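Local structure of beta-1,4-exocellulase (Thermobifida fusca, 4B4H) at residues 215-223 against 273-282; 2-10 against 125-133. The protein probably hydrolyses cellulose from chain ends as a family 6 cellobiohydrolase, of which this chain is the catalytic domain. All blocks are in the same frame, centred on the assembly; numbering follows the deposited sequence.

Contact 1 (215-223 against 273-282)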
# COMPACT_ATOMS: atom_id res chain seq x y z
N THR A 215 21.72 3.77 4.77
CA THR A 215 22.29 2.48 4.35
C THR A 215 21.16 1.47 4.39
O THR A 215 20.08 1.77 4.91
CB THR A 215 23.44 1.97 5.25
OG1 THR A 215 22.91 1.51 6.50
CG2 THR A 215 24.51 3.04 5.50
N VAL A 216 21.40 0.29 3.83
CA VAL A 216 20.43 -0.83 3.91
C VAL A 216 20.09 -1.19 5.35
O VAL A 216 19.04 -1.75 5.63
CB VAL A 216 20.89 -2.09 3.12
CG1 VAL A 216 21.10 -1.74 1.65
CG2 VAL A 216 22.13 -2.73 3.74
N ASP A 217 20.98 -0.85 6.28
CA ASP A 217 20.77 -1.09 7.71
C ASP A 217 19.63 -0.25 8.32
O ASP A 217 19.25 -0.46 9.48
CB ASP A 217 22.09 -0.91 8.45
CG ASP A 217 23.08 -2.05 8.18
OD1 ASP A 217 22.70 -3.23 8.36
OD2 ASP A 217 24.24 -1.80 7.80
N TYR A 218 19.09 0.70 7.55
CA TYR A 218 17.90 1.45 7.97
C TYR A 218 16.60 0.92 7.35
O TYR A 218 15.52 1.48 7.56
CB TYR A 218 18.05 2.95 7.68
CG TYR A 218 19.23 3.57 8.37
CD1 TYR A 218 19.46 3.40 9.74
CD2 TYR A 218 20.14 4.33 7.64
CE1 TYR A 218 20.56 3.97 10.35
CE2 TYR A 218 21.24 4.91 8.24
CZ TYR A 218 21.45 4.73 9.60
OH TYR A 218 22.55 5.30 10.17
N VAL A 219 16.70 -0.17 6.58
CA VAL A 219 15.51 -0.79 5.99
C VAL A 219 15.25 -2.13 6.65
O VAL A 219 16.09 -3.03 6.60
CB VAL A 219 15.66 -0.97 4.47
CG1 VAL A 219 14.37 -1.56 3.87
CG2 VAL A 219 15.93 0.38 3.81
N HIS A 220 14.08 -2.24 7.27
CA HIS A 220 13.73 -3.45 7.98
C HIS A 220 12.99 -4.40 7.09
O HIS A 220 12.94 -5.61 7.36
CB HIS A 220 12.88 -3.12 9.22
CG HIS A 220 12.98 -4.17 10.29
ND1 HIS A 220 14.03 -4.25 11.14
CD2 HIS A 220 12.14 -5.23 10.62
CE1 HIS A 220 13.86 -5.30 11.96
NE2 HIS A 220 12.71 -5.89 11.65
N GLY A 221 12.42 -3.86 6.01
CA GLY A 221 11.68 -4.67 5.08
C GLY A 221 10.96 -3.86 4.04
O GLY A 221 11.28 -2.69 3.83
N PHE A 222 10.02 -4.53 3.38
CA PHE A 222 9.24 -3.95 2.30
C PHE A 222 7.77 -4.29 2.48
O PHE A 222 7.43 -5.31 3.06
CB PHE A 222 9.78 -4.44 0.95
CG PHE A 222 11.19 -3.98 0.66
CD1 PHE A 222 12.29 -4.64 1.20
CD2 PHE A 222 11.40 -2.86 -0.13
CE1 PHE A 222 13.59 -4.20 0.94
CE2 PHE A 222 12.69 -2.42 -0.39
CZ PHE A 222 13.78 -3.08 0.14
N ILE A 223 6.90 -3.43 1.99
CA ILE A 223 5.46 -3.68 1.99
C ILE A 223 4.87 -3.60 0.58
O ILE A 223 5.08 -2.59 -0.13
CB ILE A 223 4.70 -2.75 2.97
CG1 ILE A 223 3.19 -3.00 2.91
CG2 ILE A 223 4.96 -1.28 2.63
CD1 ILE A 223 2.41 -2.32 4.01
N LEU A 273 16.16 -8.64 -3.47
CA LEU A 273 16.65 -7.49 -2.71
C LEU A 273 17.86 -7.86 -1.87
O LEU A 273 18.80 -7.08 -1.76
CB LEU A 273 15.55 -6.89 -1.84
CG LEU A 273 14.43 -6.22 -2.64
CD1 LEU A 273 13.13 -6.29 -1.84
CD2 LEU A 273 14.75 -4.78 -3.05
N ILE A 274 17.84 -9.05 -1.28
CA ILE A 274 18.97 -9.50 -0.49
C ILE A 274 20.20 -9.66 -1.38
O ILE A 274 21.29 -9.21 -1.01
CB ILE A 274 18.67 -10.80 0.28
CG1 ILE A 274 17.47 -10.59 1.22
CG2 ILE A 274 19.90 -11.22 1.09
CD1 ILE A 274 17.12 -11.81 2.04
N ALA A 275 19.99 -10.22 -2.57
CA ALA A 275 21.06 -10.38 -3.57
C ALA A 275 21.67 -9.04 -3.99
O ALA A 275 22.89 -8.91 -4.13
CB ALA A 275 20.55 -11.17 -4.78
N LYS A 276 20.81 -8.04 -4.17
CA LYS A 276 21.23 -6.67 -4.44
C LYS A 276 22.08 -6.06 -3.31
O LYS A 276 22.95 -5.21 -3.57
CB LYS A 276 20.00 -5.80 -4.73
CG LYS A 276 20.29 -4.38 -5.20
CD LYS A 276 20.96 -4.33 -6.57
CE LYS A 276 21.32 -2.90 -6.93
NZ LYS A 276 22.17 -2.76 -8.15
N GLY A 277 21.81 -6.46 -2.07
CA GLY A 277 22.61 -6.00 -0.94
C GLY A 277 21.86 -5.52 0.29
O GLY A 277 22.43 -4.83 1.12
N PHE A 278 20.59 -5.90 0.40
CA PHE A 278 19.80 -5.63 1.61
C PHE A 278 20.09 -6.70 2.66
O PHE A 278 20.64 -7.77 2.34
CB PHE A 278 18.31 -5.57 1.27
CG PHE A 278 17.88 -4.27 0.67
CD1 PHE A 278 17.50 -3.20 1.49
CD2 PHE A 278 17.86 -4.08 -0.71
CE1 PHE A 278 17.11 -1.99 0.95
CE2 PHE A 278 17.48 -2.86 -1.26
CZ PHE A 278 17.10 -1.82 -0.43
N ARG A 279 19.72 -6.42 3.91
CA ARG A 279 20.00 -7.32 5.03
C ARG A 279 19.30 -8.66 4.85
O ARG A 279 18.16 -8.71 4.40
CB ARG A 279 19.56 -6.68 6.34
CG ARG A 279 20.33 -5.43 6.72
CD ARG A 279 19.94 -4.99 8.13
NE ARG A 279 20.04 -6.12 9.05
CZ ARG A 279 21.00 -6.26 9.97
NH1 ARG A 279 21.94 -5.33 10.11
NH2 ARG A 279 21.01 -7.32 10.75
N SER A 280 19.99 -9.74 5.24
CA SER A 280 19.51 -11.12 5.05
C SER A 280 18.20 -11.40 5.80
O SER A 280 17.45 -12.31 5.43
CB SER A 280 20.58 -12.13 5.50
OG SER A 280 20.29 -12.66 6.79
N ASP A 281 17.95 -10.62 6.84
CA ASP A 281 16.78 -10.80 7.69
C ASP A 281 15.63 -9.83 7.39
O ASP A 281 14.78 -9.59 8.25
CB ASP A 281 17.18 -10.74 9.17
CG ASP A 281 17.80 -9.40 9.56
OD1 ASP A 281 18.54 -8.83 8.73
OD2 ASP A 281 17.55 -8.93 10.68
N ILE A 282 15.58 -9.27 6.18
CA ILE A 282 14.40 -8.47 5.82
C ILE A 282 13.14 -9.34 5.80
O ILE A 282 13.18 -10.51 5.39
CB ILE A 282 14.53 -7.62 4.51
CG1 ILE A 282 14.98 -8.43 3.29
CG2 ILE A 282 15.42 -6.39 4.73
CD1 ILE A 282 14.84 -7.67 1.98
O HOH W 1 18.08 -4.02 4.52
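The ring of Phe222 drives its CZ corner into one face of the Phe278 ring, a T-shaped (edge-to-face) pair with centroids 5.0 Å apart and planes at 80°. The pair closes part of a beta-alpha-beta crossover in the distorted alpha/beta barrel of glycoside hydrolase family 6: strand 221-224 and the loop before it meet the end of helix 262-276 and the turn leading into the adjacent parallel strand 283-287. Phe278 sets its CG beside the backbone N (chi1 -79°), a torsion that slots the ring between two partners. On the face away from Phe222 sits Val216 CG1, a CH-pi contact 4.1 Å from the ring centroid, while Val219 CG2 abuts the rim in plane, 3.9 Å from Phe278 CE1. One face of Phe222 is covered by Leu273, whose CD1 makes a CH-pi contact 3.6 Å from the ring centroid, as Ile282 CD1 rests against the edge. Phe205 and Ala209 of helix 198-209 add to this apolar cluster. Gly277, the first residue past the helix, takes a positive phi, at backbone angles where a side chain would collide with the preceding carbonyl.

Polar contacts finish the outer side. The chain of Arg279 bends so that two of its nitrogens serve two acids. Arg279 NH1 donates to Asp217 OD1 at 2.8 Å, almost head-on to that oxygen, a salt bridge with carboxylate and guanidinium planes 61° apart; Arg279 NE reaches the syn lone pair of Asp281 OD1 at 3.1 Å, the second salt bridge. This pairing fixes the guanidinium's rotation and ties it to Asp281, a residue of a calcium site whose ion is not bound to this chain. A water bridges the two backbones, accepting from Arg279 N at 3.0 Å and donating to Val216 O at 2.7 Å.

Contact 2 (2-10 against 125-133)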
# COMPACT_ATOMS: atom_id res chain seq x y z
N LYS A 2 17.04 -4.04 17.06
CA LYS A 2 15.58 -4.04 16.97
C LYS A 2 15.13 -5.49 16.80
O LYS A 2 15.89 -6.32 16.30
CB LYS A 2 15.09 -3.16 15.80
CG LYS A 2 15.74 -1.78 15.76
CD LYS A 2 15.18 -0.87 14.68
CE LYS A 2 16.03 0.39 14.57
NZ LYS A 2 15.47 1.47 13.69
N VAL A 3 13.92 -5.81 17.23
CA VAL A 3 13.41 -7.18 17.08
C VAL A 3 13.36 -7.63 15.61
O VAL A 3 13.21 -6.81 14.69
CB VAL A 3 12.04 -7.39 17.77
CG1 VAL A 3 12.20 -7.26 19.27
CG2 VAL A 3 11.00 -6.42 17.26
N ASP A 4 13.52 -8.93 15.41
CA ASP A 4 13.50 -9.58 14.10
C ASP A 4 12.20 -9.30 13.34
O ASP A 4 12.19 -9.17 12.12
CB ASP A 4 13.67 -11.09 14.31
CG ASP A 4 13.85 -11.86 13.00
OD1 ASP A 4 14.94 -11.79 12.41
OD2 ASP A 4 12.90 -12.56 12.58
N ASN A 5 11.09 -9.21 14.08
CA ASN A 5 9.78 -9.02 13.50
C ASN A 5 8.98 -8.20 14.49
O ASN A 5 8.62 -8.69 15.55
CB ASN A 5 9.11 -10.37 13.27
CG ASN A 5 7.75 -10.25 12.60
OD1 ASN A 5 7.18 -9.15 12.50
ND2 ASN A 5 7.22 -11.38 12.15
N PRO A 6 8.73 -6.93 14.17
CA PRO A 6 8.07 -6.10 15.19
C PRO A 6 6.65 -6.54 15.52
O PRO A 6 6.13 -6.16 16.57
CB PRO A 6 8.07 -4.69 14.57
CG PRO A 6 8.31 -4.90 13.10
CD PRO A 6 9.15 -6.13 13.00
N PHE A 7 6.03 -7.31 14.64
CA PHE A 7 4.68 -7.83 14.85
C PHE A 7 4.66 -9.08 15.73
O PHE A 7 3.61 -9.45 16.27
CB PHE A 7 4.01 -8.10 13.50
CG PHE A 7 3.81 -6.86 12.68
CD1 PHE A 7 2.67 -6.07 12.85
CD2 PHE A 7 4.77 -6.46 11.76
CE1 PHE A 7 2.49 -4.91 12.10
CE2 PHE A 7 4.60 -5.30 11.01
CZ PHE A 7 3.46 -4.53 11.18
N GLU A 8 5.81 -9.72 15.88
CA GLU A 8 5.93 -10.96 16.65
C GLU A 8 5.81 -10.68 18.16
O GLU A 8 6.51 -9.82 18.69
CB GLU A 8 7.24 -11.66 16.30
CG GLU A 8 7.49 -12.95 17.04
CD GLU A 8 8.67 -13.72 16.46
OE1 GLU A 8 9.63 -13.09 15.98
OE2 GLU A 8 8.63 -14.96 16.49
N GLY A 9 4.90 -11.40 18.82
CA GLY A 9 4.67 -11.25 20.26
C GLY A 9 4.24 -9.87 20.72
O GLY A 9 4.56 -9.44 21.83
N ALA A 10 3.54 -9.15 19.85
CA ALA A 10 3.07 -7.81 20.14
C ALA A 10 1.56 -7.71 19.99
O ALA A 10 0.98 -8.36 19.12
CB ALA A 10 3.75 -6.81 19.22
N GLU A 125 10.32 1.04 25.74
CA GLU A 125 10.97 -0.06 25.03
C GLU A 125 10.00 -0.97 24.29
O GLU A 125 10.32 -1.49 23.22
CB GLU A 125 11.82 -0.90 25.99
CG GLU A 125 12.67 -1.97 25.30
CD GLU A 125 13.74 -1.36 24.41
OE1 GLU A 125 14.50 -0.51 24.90
OE2 GLU A 125 13.81 -1.74 23.22
N ASN A 126 8.82 -1.17 24.87
CA ASN A 126 7.89 -2.14 24.32
C ASN A 126 6.94 -1.58 23.26
O ASN A 126 6.03 -2.27 22.83
CB ASN A 126 7.12 -2.85 25.45
CG ASN A 126 7.86 -4.07 26.00
OD1 ASN A 126 8.68 -4.68 25.31
ND2 ASN A 126 7.55 -4.45 27.24
N LEU A 127 7.15 -0.33 22.83
CA LEU A 127 6.41 0.22 21.70
C LEU A 127 7.21 0.02 20.42
O LEU A 127 8.38 0.39 20.35
CB LEU A 127 6.10 1.71 21.89
CG LEU A 127 5.29 2.38 20.78
CD1 LEU A 127 3.89 1.79 20.67
CD2 LEU A 127 5.25 3.88 21.00
N ARG A 128 6.56 -0.54 19.41
CA ARG A 128 7.20 -0.76 18.11
C ARG A 128 6.45 0.11 17.11
O ARG A 128 5.23 0.01 16.99
CB ARG A 128 7.13 -2.25 17.75
CG ARG A 128 8.06 -3.11 18.59
CD ARG A 128 7.37 -4.40 18.97
NE ARG A 128 8.15 -5.17 19.94
CZ ARG A 128 8.06 -6.49 20.05
NH1 ARG A 128 7.26 -7.18 19.24
NH2 ARG A 128 8.78 -7.14 20.96
N ILE A 129 7.18 1.01 16.45
CA ILE A 129 6.58 1.86 15.44
C ILE A 129 7.04 1.31 14.10
O ILE A 129 8.22 1.38 13.79
CB ILE A 129 7.03 3.33 15.57
CG1 ILE A 129 6.72 3.87 16.98
CG2 ILE A 129 6.38 4.23 14.53
CD1 ILE A 129 7.18 5.30 17.20
N VAL A 130 6.11 0.74 13.34
CA VAL A 130 6.37 0.29 11.99
C VAL A 130 5.97 1.45 11.08
O VAL A 130 4.83 1.89 11.15
CB VAL A 130 5.53 -0.96 11.65
CG1 VAL A 130 5.61 -1.29 10.17
CG2 VAL A 130 5.99 -2.15 12.47
N ALA A 131 6.94 1.98 10.32
CA ALA A 131 6.74 3.13 9.44
C ALA A 131 6.71 2.65 8.00
O ALA A 131 7.65 1.99 7.52
CB ALA A 131 7.85 4.14 9.64
N ILE A 132 5.60 2.95 7.32
CA ILE A 132 5.46 2.61 5.90
C ILE A 132 5.98 3.78 5.06
O ILE A 132 5.43 4.86 5.10
CB ILE A 132 4.01 2.20 5.54
CG1 ILE A 132 3.64 0.87 6.22
CG2 ILE A 132 3.83 2.04 4.04
CD1 ILE A 132 2.77 1.03 7.42
N ILE A 133 7.04 3.54 4.28
CA ILE A 133 7.76 4.66 3.65
C ILE A 133 7.30 4.92 2.20
O ILE A 133 7.71 4.19 1.28
CB ILE A 133 9.30 4.48 3.66
CG1 ILE A 133 9.86 4.21 5.07
CG2 ILE A 133 10.00 5.71 3.07
CD1 ILE A 133 9.37 5.11 6.18
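Val3 lies across one face of the Arg128 guanidinium, its CG2 centred 4.0 Å above the plane. The contact lays the N-terminal loop 2-10 against strand 127-133 of the family 6 alpha/beta barrel, a strand flanked in parallel by 75-81 and 180-185. Arg128 and Val130, two residues apart on that strand, both face the loop, which folds into two overlapping beta turns: type I from Asn5 to Glu8 and type II from Phe7 to Ala10. One nitrogen of Arg128 joins loop to strand: Arg128 NH1 donates to Glu8 O at 2.8 Å, with the acceptor in the guanidinium plane, and to Pro6 O at 3.1 Å, where the donor stands 54° out of the carbonyl plane, well off a lone pair. A bend at chi2 (139°), away from the usual staggered values, carries the arginine over Pro6 and leaves its CD 3.2 Å from Pro6 O. That oxygen has a second donor in Thr76 OG1. Ala10 CB closes in on the same nitrogen, 3.5 Å from Arg128 NH1. With an alanine here instead of Arg128, Glu8 O would probably be left without this donor and Pro6 O with only the Thr76 one of the two just described, while a gap opens under Val3.

Farther along the strand the meeting is apolar. Val130 CG2 touches two loop side chains at once, Pro6 CG and Phe7 CZ, each at 3.7 Å, with both side chains crossing that of Val130 at about a right angle. Phe7 also touches Ala348 and Val350 of strand 346-350, so the loop spans from one strand of the barrel to another. The first turn is shaped from within by an Asx turn, in which Phe7 N donates to Asn5 OD1 at 3.0 Å.

Contacts 1 and 2 have centres 16 Å apart and work on the same barrel sheet, meeting chiefly at His220. Its ring reaches the N-terminal loop: His220 CE1 lies 3.2 Å from Val3 O, and NE2 makes a weak hydrogen bond to Asp4 O. Deeper in, Ile223 CG2 packs 3.8 Å from Ile132 CG2. Each contact also supplies one ligand of the same calcium site, Asp281 from contact 1 and Asp4 from contact 2, with side chains about 4 Å apart although no ion is bound to this chain. The predicted substrate residues stand farther off: His188 is about 11 Å from Phe222 and Trp39 about 11 Å from Val130, side chain to side chain.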